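Local coordinates for peptidoglycan-recognition protein-LC isoform LCa (Drosophila melanogaster, PDB 2F2L) that acts as a membrane receptor that senses Gram-negative peptidoglycan and activates the imd/Relish immune pathway, represented here by its extracellular domain, at residues L22-V27 and G130-P134; I63-F67 and M84-M88; S99-I103 and T119-L123; F106-P111 and A153-S159. All blocks are in the same frame, centred on the assembly; numbering follows the deposited sequence.

Overall arrangement
Contact 3 packs a central strand against a helix and touches each of the other three. Toward contact 1 (centres 14 Å apart) Val27 CG1 meets Phe100 CZ at 3.8 Å. Contact 2, 12 Å away between centres, joins it through Phe67 O and Ala101 N at 3.0 Å, a probable hydrogen bond. Contact 4 reaches it where Leu156 CD1 lies 3.7 Å from Tyr102 CG. Contacts 1 and 4 are separated by 25 Å between centres. No residue of the four contacts is among those touching the muropeptide, but in contact 2 Ala64 N bonds Asp54 of helix 40-57, which carries the pocket residues Arg48, Leu49, Thr52 and Glu56. Contact 4 borders the glycan on Asn36.

Contact 1. Residues L22-V27 and G130-P134; sequences LPVGLV and GKIAP
Val24 pairs with Ile132 in a short parallel bridge, the buried, tightly held part of the contact. Val24 N donates to Lys131 O (2.8 Å, 162° at the hydrogen), arriving from above the plane of that carbonyl. Val24 O accepts Ala133 N at 2.8 Å along an almost straight line, 172°, and also receives a CA-H...O contact from Ile132 CA. Beyond the corner at Gly25, Val27 also meets Ile132, whose extended end (chi2 175°) brings CD1 to 3.9 Å from Val27 CG2, the two side chains crossing at about a right angle. Leu22, Pro23, Gly130 and Lys131 form the outer side, at least partly open to solvent. Pro23, which follows a cis peptide bond, is exposed although it lies close against residues 130-131: its CA is 3.3 Å from Lys131 O and its CB 3.3 Å from Gly130 O. Leu22 CD1 rests on Lys131 CD at 3.8 Å while the lysine NZ goes on to Asn82 OD1. Gly130, with positive phi, closes helix 113-128 in a Schellman motif and turns the chain into this bridge. Strand 98-102 flanks it through Leu98, which touches Val24 and Ile132; helix 113-128 adds Val127 against Ile132 and Leu123 against Val27. Gly25 and Val27 share backbone hydrogen bonds with Arg137, and Val27 also with Thr139, of strand 136-140.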
loop_
_atom_site.group_PDB
_atom_site.type_symbol
_atom_site.label_atom_id
_atom_site.label_comp_id
_atom_site.label_asym_id
_atom_site.label_seq_id
_atom_site.Cartn_x
_atom_site.Cartn_y
_atom_site.Cartn_z
ATOM N N LEU A 22 15.374 -16.219 -16.411
ATOM C CA LEU A 22 15.258 -17.274 -15.402
ATOM C C LEU A 22 15.854 -18.589 -15.920
ATOM O O LEU A 22 15.919 -18.798 -17.110
ATOM C CB LEU A 22 13.787 -17.486 -15.027
ATOM C CG LEU A 22 13.035 -16.264 -14.489
ATOM C CD1 LEU A 22 11.549 -16.554 -14.426
ATOM C CD2 LEU A 22 13.549 -15.834 -13.116
ATOM N N PRO A 23 16.269 -19.488 -15.011
ATOM C CA PRO A 23 16.282 -19.336 -13.561
ATOM C C PRO A 23 17.470 -18.510 -13.117
ATOM O O PRO A 23 18.460 -18.431 -13.854
ATOM C CB PRO A 23 16.426 -20.783 -13.064
ATOM C CG PRO A 23 17.203 -21.453 -14.118
ATOM C CD PRO A 23 16.773 -20.810 -15.422
ATOM N N VAL A 24 17.379 -17.899 -11.938
ATOM C CA VAL A 24 18.531 -17.201 -11.346
ATOM C C VAL A 24 19.416 -18.171 -10.568
ATOM O O VAL A 24 18.931 -19.163 -9.998
ATOM C CB VAL A 24 18.125 -15.993 -10.424
ATOM C CG1 VAL A 24 17.271 -14.979 -11.199
ATOM C CG2 VAL A 24 17.439 -16.434 -9.141
ATOM N N GLY A 25 20.711 -17.879 -10.540
ATOM C CA GLY A 25 21.671 -18.679 -9.777
ATOM C C GLY A 25 21.998 -18.066 -8.427
ATOM O O GLY A 25 22.775 -18.625 -7.647
ATOM N N LEU A 26 21.382 -16.923 -8.141
ATOM C CA LEU A 26 21.725 -16.143 -6.955
ATOM C C LEU A 26 20.485 -15.574 -6.254
ATOM O O LEU A 26 19.629 -14.951 -6.889
ATOM C CB LEU A 26 22.650 -15.005 -7.360
ATOM C CG LEU A 26 23.169 -14.089 -6.251
ATOM C CD1 LEU A 26 24.035 -14.858 -5.286
ATOM C CD2 LEU A 26 23.948 -12.939 -6.869
ATOM N N VAL A 27 20.405 -15.786 -4.948
ATOM C CA VAL A 27 19.353 -15.212 -4.112
ATOM C C VAL A 27 20.034 -14.395 -3.022
ATOM O O VAL A 27 20.975 -14.884 -2.377
ATOM C CB VAL A 27 18.448 -16.312 -3.495
ATOM C CG1 VAL A 27 17.341 -15.699 -2.629
ATOM C CG2 VAL A 27 17.853 -17.155 -4.589
ATOM N N GLY A 130 11.014 -23.379 -11.405
ATOM C CA GLY A 130 11.974 -22.989 -12.456
ATOM C C GLY A 130 12.511 -21.551 -12.346
ATOM O O GLY A 130 13.105 -21.028 -13.293
ATOM N N LYS A 131 12.334 -20.928 -11.187
ATOM C CA LYS A 131 12.773 -19.542 -10.956
ATOM C C LYS A 131 14.190 -19.476 -10.390
ATOM O O LYS A 131 14.929 -18.503 -10.619
ATOM C CB LYS A 131 11.822 -18.830 -9.976
ATOM C CG LYS A 131 10.332 -19.013 -10.276
ATOM C CD LYS A 131 9.943 -18.563 -11.688
ATOM C CE LYS A 131 8.407 -18.548 -11.881
ATOM N NZ LYS A 131 8.032 -18.215 -13.279
ATOM N N ILE A 132 14.549 -20.501 -9.613
ATOM C CA ILE A 132 15.865 -20.567 -8.957
ATOM C C ILE A 132 16.580 -21.819 -9.454
ATOM O O ILE A 132 15.979 -22.889 -9.477
ATOM C CB ILE A 132 15.708 -20.597 -7.421
ATOM C CG1 ILE A 132 14.998 -19.327 -6.949
ATOM C CG2 ILE A 132 17.064 -20.722 -6.743
ATOM C CD1 ILE A 132 14.694 -19.304 -5.463
ATOM N N ALA A 133 17.844 -21.696 -9.868
ATOM C CA ALA A 133 18.600 -22.860 -10.355
ATOM C C ALA A 133 18.833 -23.831 -9.182
ATOM O O ALA A 133 19.090 -23.368 -8.067
ATOM C CB ALA A 133 19.927 -22.426 -10.957
ATOM N N PRO A 134 18.707 -25.162 -9.412
ATOM C CA PRO A 134 18.978 -26.112 -8.319
ATOM C C PRO A 134 20.304 -25.859 -7.587
ATOM O O PRO A 134 20.391 -26.095 -6.395
ATOM C CB PRO A 134 18.992 -27.485 -9.015
ATOM C CG PRO A 134 18.214 -27.312 -10.264
ATOM C CD PRO A 134 18.275 -25.845 -10.647
#

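Contact 2. Residues I63-F67 and M84-M88; sequences IAYNF and MGAHM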
loop_
_atom_site.group_PDB
_atom_site.type_symbol
_atom_site.label_atom_id
_atom_site.label_comp_id
_atom_site.label_asym_id
_atom_site.label_seq_id
_atom_site.Cartn_x
_atom_site.Cartn_y
_atom_site.Cartn_z
ATOM N N ILE A 63 8.291 -1.167 -4.891
ATOM C CA ILE A 63 9.033 -1.772 -3.789
ATOM C C ILE A 63 10.235 -2.526 -4.358
ATOM O O ILE A 63 10.142 -3.158 -5.415
ATOM C CB ILE A 63 8.123 -2.676 -2.914
ATOM C CG1 ILE A 63 8.777 -2.935 -1.557
ATOM C CG2 ILE A 63 7.692 -3.964 -3.678
ATOM C CD1 ILE A 63 7.792 -3.244 -0.461
ATOM N N ALA A 64 11.378 -2.425 -3.683
ATOM C CA ALA A 64 12.653 -2.773 -4.296
ATOM C C ALA A 64 12.871 -4.284 -4.438
ATOM O O ALA A 64 13.753 -4.711 -5.199
ATOM C CB ALA A 64 13.828 -2.120 -3.512
ATOM N N TYR A 65 12.052 -5.085 -3.751
ATOM C CA TYR A 65 12.357 -6.495 -3.517
ATOM C C TYR A 65 11.404 -7.465 -4.206
ATOM O O TYR A 65 10.249 -7.164 -4.449
ATOM C CB TYR A 65 12.360 -6.796 -2.014
ATOM C CG TYR A 65 13.047 -5.751 -1.179
ATOM C CD1 TYR A 65 14.426 -5.633 -1.162
ATOM C CD2 TYR A 65 12.303 -4.873 -0.416
ATOM C CE1 TYR A 65 15.048 -4.637 -0.403
ATOM C CE2 TYR A 65 12.893 -3.903 0.330
ATOM C CZ TYR A 65 14.256 -3.774 0.339
ATOM O OH TYR A 65 14.784 -2.787 1.131
ATOM N N ASN A 66 11.908 -8.661 -4.497
ATOM C CA ASN A 66 11.060 -9.699 -5.066
ATOM C C ASN A 66 10.041 -10.241 -4.060
ATOM O O ASN A 66 8.866 -10.378 -4.383
ATOM C CB ASN A 66 11.912 -10.804 -5.669
ATOM C CG ASN A 66 12.749 -10.298 -6.823
ATOM O OD1 ASN A 66 13.926 -10.010 -6.642
ATOM N ND2 ASN A 66 12.136 -10.157 -8.013
ATOM N N PHE A 67 10.504 -10.517 -2.849
ATOM C CA PHE A 67 9.646 -11.010 -1.759
ATOM C C PHE A 67 10.134 -10.395 -0.488
ATOM O O PHE A 67 11.307 -10.072 -0.393
ATOM C CB PHE A 67 9.714 -12.542 -1.651
ATOM C CG PHE A 67 9.159 -13.240 -2.850
ATOM C CD1 PHE A 67 7.799 -13.427 -2.982
ATOM C CD2 PHE A 67 9.992 -13.654 -3.875
ATOM C CE1 PHE A 67 7.277 -14.049 -4.107
ATOM C CE2 PHE A 67 9.479 -14.269 -5.002
ATOM C CZ PHE A 67 8.127 -14.468 -5.116
ATOM N N MET A 84 12.612 -8.063 -12.401
ATOM C CA MET A 84 13.881 -7.619 -11.854
ATOM C C MET A 84 13.663 -6.673 -10.645
ATOM O O MET A 84 12.847 -5.737 -10.696
ATOM C CB MET A 84 14.651 -6.912 -12.959
ATOM C CG MET A 84 16.113 -6.716 -12.713
ATOM S SD MET A 84 16.902 -5.990 -14.174
ATOM C CE MET A 84 16.465 -4.293 -13.952
ATOM N N GLY A 85 14.353 -6.966 -9.549
ATOM C CA GLY A 85 14.344 -6.123 -8.381
ATOM C C GLY A 85 15.306 -4.967 -8.526
ATOM O O GLY A 85 15.957 -4.805 -9.562
ATOM N N ALA A 86 15.370 -4.147 -7.480
ATOM C CA ALA A 86 16.232 -2.969 -7.458
ATOM C C ALA A 86 16.991 -2.895 -6.124
ATOM O O ALA A 86 17.351 -1.826 -5.636
ATOM C CB ALA A 86 15.398 -1.730 -7.680
ATOM N N HIS A 87 17.269 -4.066 -5.579
ATOM C CA HIS A 87 17.801 -4.204 -4.235
ATOM C C HIS A 87 19.278 -3.806 -4.111
ATOM O O HIS A 87 19.645 -3.173 -3.138
ATOM C CB HIS A 87 17.544 -5.626 -3.707
ATOM C CG HIS A 87 17.883 -6.708 -4.681
ATOM N ND1 HIS A 87 17.061 -7.046 -5.737
ATOM C CD2 HIS A 87 18.968 -7.514 -4.772
ATOM C CE1 HIS A 87 17.622 -8.025 -6.428
ATOM N NE2 HIS A 87 18.780 -8.327 -5.864
ATOM N N MET A 88 20.122 -4.150 -5.078
ATOM C CA MET A 88 21.553 -3.784 -5.006
ATOM C C MET A 88 21.914 -2.427 -5.640
ATOM O O MET A 88 23.051 -1.943 -5.476
ATOM C CB MET A 88 22.411 -4.872 -5.659
ATOM C CG MET A 88 22.194 -6.262 -5.095
ATOM S SD MET A 88 22.420 -6.367 -3.309
ATOM C CE MET A 88 24.210 -6.322 -3.284
#
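Ala64, His87 and Asn66 bury the most surface here, and Ala64 supplies the hydrogen bond that joins the two loops. Its O accepts Ala86 N at 2.9 Å; the N-H points straight at the oxygen (180°) and lies in the carbonyl plane. Gly85 CA sits 3.5 Å from the same oxygen. The methyl of Ala64 has Ala86 CB 4.5 Å away, and also lies over the centre of one face of the Tyr65 ring. Within the peptidoglycan-recognition fold these loops are the way in and the way out of a beta hairpin, strands 67-69 and 75-77, and the bond joins the segment entering the hairpin to the loop that follows it. His87 holds CG between its backbone N and carbonyl carbon (chi1 46°), and in this pose its CB meets Tyr65 CD1 at 4.0 Å. Ala64 O lies near the plane of the imidazole, at its edge, 4.1 Å from ND1, too far for a bond; NE2 is hydrogen-bonded to Ser97 OG. Asn66 brings OD1 to 4.2 Å from His87 CE1, but its polar atoms are used by the surroundings: OD1 accepts Ser99 N, while ND2 donates to Lys83 O and Gly80 O, fixing the rotation of the buried amide.

Contact 3. Residues S99-I103 and T119-L123; sequences SFAYI and TRLLL
This is a buried helix-on-sheet contact: strand 98-102, inside the mixed sheet, packs against helix 113-128, which runs nearly antiparallel to it (164° between the short axes, 11.5 Å apart). Phe100 and Leu122 approach from opposite directions. Leu122 CD2 stands over one face of the phenyl ring, 3.5 Å from the centroid and 15° off the normal, a CH-pi contact. Having CG anti to the backbone N (chi1 -173°) lets the leucine extend its branch to that ring. Leu123 CD2 reaches the outer part of the same ring, 3.5 Å from CE2, and Thr119 CG2 lies at its edge, 4.3 Å from CD2. The one polar link is short: Tyr102 OH donates to Thr119 OG1 at 2.6 Å, in the plane of the tyrosine ring. Thr119 OG1 in turn donates a hydrogen bond to Gln115 O in the preceding turn, so the buried hydroxyl is both acceptor and donor. Phe67 and Ile69 also touch Leu122, and Phe138 touches Tyr102, Thr119 and Leu123. Helix 113-128, followed by the short strand 132-133, lies on the connection from strand 98-102 to the parallel strand 136-140, passing strand 24-31 between them: a beta-alpha-beta crossover of the amidase-like fold.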
loop_
_atom_site.group_PDB
_atom_site.type_symbol
_atom_site.label_atom_id
_atom_site.label_comp_id
_atom_site.label_asym_id
_atom_site.label_seq_id
_atom_site.Cartn_x
_atom_site.Cartn_y
_atom_site.Cartn_z
ATOM N N SER A 99 15.723 -11.148 -4.687
ATOM C CA SER A 99 15.942 -10.603 -3.354
ATOM C C SER A 99 14.836 -11.009 -2.377
ATOM O O SER A 99 13.645 -10.970 -2.715
ATOM C CB SER A 99 16.054 -9.083 -3.390
ATOM O OG SER A 99 14.923 -8.465 -3.982
ATOM N N PHE A 100 15.257 -11.440 -1.185
ATOM C CA PHE A 100 14.366 -11.697 -0.057
ATOM C C PHE A 100 14.722 -10.650 0.981
ATOM O O PHE A 100 15.826 -10.664 1.515
ATOM C CB PHE A 100 14.578 -13.077 0.599
ATOM C CG PHE A 100 14.255 -14.267 -0.271
ATOM C CD1 PHE A 100 13.702 -14.144 -1.534
ATOM C CD2 PHE A 100 14.511 -15.544 0.213
ATOM C CE1 PHE A 100 13.409 -15.272 -2.294
ATOM C CE2 PHE A 100 14.232 -16.661 -0.549
ATOM C CZ PHE A 100 13.685 -16.531 -1.796
ATOM N N ALA A 101 13.790 -9.745 1.264
ATOM C CA ALA A 101 14.001 -8.733 2.296
ATOM C C ALA A 101 13.339 -9.202 3.593
ATOM O O ALA A 101 12.202 -9.679 3.586
ATOM C CB ALA A 101 13.426 -7.418 1.872
ATOM N N TYR A 102 14.053 -9.051 4.702
ATOM C CA TYR A 102 13.564 -9.481 6.004
ATOM C C TYR A 102 13.047 -8.239 6.713
ATOM O O TYR A 102 13.764 -7.264 6.866
ATOM C CB TYR A 102 14.682 -10.250 6.757
ATOM C CG TYR A 102 14.885 -11.590 6.079
ATOM C CD1 TYR A 102 14.234 -12.722 6.541
ATOM C CD2 TYR A 102 15.604 -11.689 4.887
ATOM C CE1 TYR A 102 14.362 -13.946 5.892
ATOM C CE2 TYR A 102 15.727 -12.900 4.216
ATOM C CZ TYR A 102 15.106 -14.028 4.724
ATOM O OH TYR A 102 15.210 -15.231 4.050
ATOM N N ILE A 103 11.772 -8.262 7.093
ATOM C CA ILE A 103 11.144 -7.078 7.681
ATOM C C ILE A 103 11.637 -6.878 9.109
ATOM O O ILE A 103 11.336 -7.667 9.996
ATOM C CB ILE A 103 9.622 -7.142 7.657
ATOM C CG1 ILE A 103 9.139 -7.321 6.216
ATOM C CG2 ILE A 103 9.021 -5.873 8.293
ATOM C CD1 ILE A 103 7.696 -7.693 6.096
ATOM N N THR A 119 11.683 -19.190 4.791
ATOM C CA THR A 119 12.752 -19.016 3.818
ATOM C C THR A 119 13.123 -20.318 3.138
ATOM O O THR A 119 13.366 -20.328 1.938
ATOM C CB THR A 119 14.009 -18.433 4.475
ATOM O OG1 THR A 119 13.705 -17.157 5.055
ATOM C CG2 THR A 119 15.129 -18.281 3.477
ATOM N N ARG A 120 13.190 -21.414 3.903
ATOM C CA ARG A 120 13.444 -22.739 3.332
ATOM C C ARG A 120 12.347 -23.137 2.336
ATOM O O ARG A 120 12.639 -23.591 1.223
ATOM C CB ARG A 120 13.520 -23.799 4.435
ATOM C CG ARG A 120 14.672 -23.638 5.421
ATOM C CD ARG A 120 14.634 -24.759 6.453
ATOM N NE ARG A 120 15.885 -24.873 7.199
ATOM C CZ ARG A 120 16.072 -24.505 8.471
ATOM N NH1 ARG A 120 15.087 -23.967 9.201
ATOM N NH2 ARG A 120 17.271 -24.689 9.029
ATOM N N LEU A 121 11.087 -22.984 2.744
ATOM C CA LEU A 121 9.956 -23.304 1.867
ATOM C C LEU A 121 9.955 -22.391 0.634
ATOM O O LEU A 121 9.665 -22.851 -0.467
ATOM C CB LEU A 121 8.600 -23.195 2.587
ATOM C CG LEU A 121 8.110 -24.247 3.612
ATOM C CD1 LEU A 121 8.642 -25.670 3.350
ATOM C CD2 LEU A 121 8.433 -23.839 5.024
ATOM N N LEU A 122 10.295 -21.113 0.825
ATOM C CA LEU A 122 10.296 -20.137 -0.279
ATOM C C LEU A 122 11.361 -20.476 -1.328
ATOM O O LEU A 122 11.072 -20.462 -2.524
ATOM C CB LEU A 122 10.483 -18.688 0.228
ATOM C CG LEU A 122 10.336 -17.600 -0.846
ATOM C CD1 LEU A 122 8.947 -17.652 -1.502
ATOM C CD2 LEU A 122 10.595 -16.216 -0.267
ATOM N N LEU A 123 12.571 -20.788 -0.874
ATOM C CA LEU A 123 13.645 -21.256 -1.759
ATOM C C LEU A 123 13.287 -22.555 -2.509
ATOM O O LEU A 123 13.543 -22.679 -3.721
ATOM C CB LEU A 123 14.932 -21.463 -0.964
ATOM C CG LEU A 123 15.614 -20.227 -0.367
ATOM C CD1 LEU A 123 16.635 -20.662 0.659
ATOM C CD2 LEU A 123 16.268 -19.369 -1.433
#

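Contact 4. Residues F106-P111 and A153-S159; sequences FKTIQP and ADALYAS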
loop_
_atom_site.group_PDB
_atom_site.type_symbol
_atom_site.label_atom_id
_atom_site.label_comp_id
_atom_site.label_asym_id
_atom_site.label_seq_id
_atom_site.Cartn_x
_atom_site.Cartn_y
_atom_site.Cartn_z
ATOM N N PHE A 106 18.332 -6.144 11.866
ATOM C CA PHE A 106 18.911 -7.379 12.415
ATOM C C PHE A 106 20.415 -7.323 12.624
ATOM O O PHE A 106 21.119 -8.287 12.343
ATOM C CB PHE A 106 18.575 -8.561 11.515
ATOM C CG PHE A 106 17.126 -8.682 11.204
ATOM C CD1 PHE A 106 16.275 -9.372 12.057
ATOM C CD2 PHE A 106 16.598 -8.089 10.061
ATOM C CE1 PHE A 106 14.919 -9.477 11.770
ATOM C CE2 PHE A 106 15.252 -8.194 9.769
ATOM C CZ PHE A 106 14.407 -8.886 10.619
ATOM N N LYS A 107 20.904 -6.198 13.126
ATOM C CA LYS A 107 22.320 -6.075 13.416
ATOM C C LYS A 107 22.649 -6.927 14.638
ATOM O O LYS A 107 23.607 -7.692 14.614
ATOM C CB LYS A 107 22.714 -4.609 13.605
ATOM C CG LYS A 107 22.385 -3.752 12.376
ATOM C CD LYS A 107 23.471 -2.739 12.046
ATOM C CE LYS A 107 23.326 -1.456 12.841
ATOM N NZ LYS A 107 22.218 -0.602 12.342
ATOM N N THR A 108 21.832 -6.817 15.683
ATOM C CA THR A 108 21.987 -7.645 16.879
ATOM C C THR A 108 20.786 -8.546 17.156
ATOM O O THR A 108 20.925 -9.591 17.779
ATOM C CB THR A 108 22.266 -6.782 18.133
ATOM O OG1 THR A 108 21.289 -5.743 18.241
ATOM C CG2 THR A 108 23.650 -6.159 18.053
ATOM N N ILE A 109 19.605 -8.138 16.707
ATOM C CA ILE A 109 18.395 -8.915 16.922
ATOM C C ILE A 109 18.290 -10.002 15.855
ATOM O O ILE A 109 18.527 -9.742 14.671
ATOM C CB ILE A 109 17.151 -8.011 16.870
ATOM C CG1 ILE A 109 17.219 -6.973 17.998
ATOM C CG2 ILE A 109 15.868 -8.855 16.955
ATOM C CD1 ILE A 109 16.262 -5.792 17.817
ATOM N N GLN A 110 17.945 -11.216 16.277
ATOM C CA GLN A 110 17.795 -12.337 15.350
ATOM C C GLN A 110 16.414 -12.332 14.715
ATOM O O GLN A 110 15.453 -11.845 15.323
ATOM C CB GLN A 110 18.010 -13.664 16.076
ATOM C CG GLN A 110 19.423 -13.843 16.587
ATOM C CD GLN A 110 19.616 -15.146 17.326
ATOM O OE1 GLN A 110 19.682 -15.170 18.556
ATOM N NE2 GLN A 110 19.707 -16.240 16.581
ATOM N N PRO A 111 16.307 -12.860 13.480
ATOM C CA PRO A 111 14.995 -13.125 12.904
ATOM C C PRO A 111 14.245 -14.160 13.721
ATOM O O PRO A 111 14.858 -14.885 14.509
ATOM C CB PRO A 111 15.324 -13.682 11.509
ATOM C CG PRO A 111 16.736 -14.116 11.584
ATOM C CD PRO A 111 17.391 -13.198 12.540
ATOM N N ALA A 153 23.555 -6.512 8.673
ATOM C CA ALA A 153 22.575 -7.238 9.462
ATOM C C ALA A 153 23.194 -8.540 9.948
ATOM O O ALA A 153 22.758 -9.621 9.576
ATOM C CB ALA A 153 21.333 -7.518 8.635
ATOM N N ASP A 154 24.218 -8.412 10.788
ATOM C CA ASP A 154 25.012 -9.552 11.268
ATOM C C ASP A 154 24.154 -10.690 11.827
ATOM O O ASP A 154 24.412 -11.855 11.542
ATOM C CB ASP A 154 26.012 -9.090 12.339
ATOM C CG ASP A 154 27.216 -8.357 11.757
ATOM O OD1 ASP A 154 27.265 -8.154 10.527
ATOM O OD2 ASP A 154 28.135 -7.994 12.538
ATOM N N ALA A 155 23.125 -10.359 12.607
ATOM C CA ALA A 155 22.329 -11.394 13.269
ATOM C C ALA A 155 21.428 -12.149 12.291
ATOM O O ALA A 155 21.159 -13.336 12.473
ATOM C CB ALA A 155 21.533 -10.812 14.414
ATOM N N LEU A 156 20.969 -11.471 11.247
ATOM C CA LEU A 156 20.202 -12.128 10.188
ATOM C C LEU A 156 21.086 -13.130 9.448
ATOM O O LEU A 156 20.735 -14.310 9.334
ATOM C CB LEU A 156 19.634 -11.090 9.199
ATOM C CG LEU A 156 18.980 -11.607 7.914
ATOM C CD1 LEU A 156 17.737 -12.421 8.228
ATOM C CD2 LEU A 156 18.647 -10.458 6.979
ATOM N N TYR A 157 22.238 -12.664 8.970
ATOM C CA TYR A 157 23.084 -13.489 8.101
ATOM C C TYR A 157 23.709 -14.680 8.832
ATOM O O TYR A 157 23.887 -15.738 8.240
ATOM C CB TYR A 157 24.175 -12.644 7.447
ATOM C CG TYR A 157 23.630 -11.440 6.705
ATOM C CD1 TYR A 157 22.559 -11.567 5.820
ATOM C CD2 TYR A 157 24.192 -10.175 6.876
ATOM C CE1 TYR A 157 22.070 -10.479 5.125
ATOM C CE2 TYR A 157 23.690 -9.069 6.194
ATOM C CZ TYR A 157 22.631 -9.232 5.323
ATOM O OH TYR A 157 22.123 -8.149 4.636
ATOM N N ALA A 158 24.012 -14.497 10.118
ATOM C CA ALA A 158 24.532 -15.573 10.972
ATOM C C ALA A 158 23.549 -16.738 11.085
ATOM O O ALA A 158 23.958 -17.882 11.252
ATOM C CB ALA A 158 24.864 -15.032 12.357
ATOM N N SER A 159 22.254 -16.433 10.970
ATOM C CA SER A 159 21.194 -17.447 11.028
ATOM C C SER A 159 21.185 -18.409 9.831
ATOM O O SER A 159 20.634 -19.509 9.928
ATOM C CB SER A 159 19.822 -16.766 11.166
ATOM O OG SER A 159 19.850 -15.788 12.205
#
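The stem of the Phe106 ring lies obliquely against Leu156, CB meeting CB at 3.6 Å, while within the loop Ile109 O sits at the edge of the ring, in its plane. The Pro111 ring sets CG 3.9 Å from Leu156 CD1 and the same CG 3.6 Å from Ser159 OG, the proline and leucine crossing at about a right angle. With CG anti to the backbone N (chi1 171°), the leucine branch is carried toward this ring. The methyl of Ala155 is pressed against the loop backbone, its CB 3.2 Å from Ile109 O. The flat carbonyl of Phe106 accepts Ala155 N at 2.9 Å, in its own plane though bent at the hydrogen (132°). The bonds from Leu156 N to the same oxygen and from Ala155 N to Lys107 O are weak. Ser159 OG, beside its backbone N, turns back to donate to Ala155 O at 2.8 Å. Leu116 of helix 113-128 touches both Pro111 and Ser159, and at the outer side Ile109 lies against the sugar carried by Asn36. Main-chain carbonyls of the loop after strand 98-102 thus accept amides of the first turn of helix 154-158, whose N-cap position is Ala153.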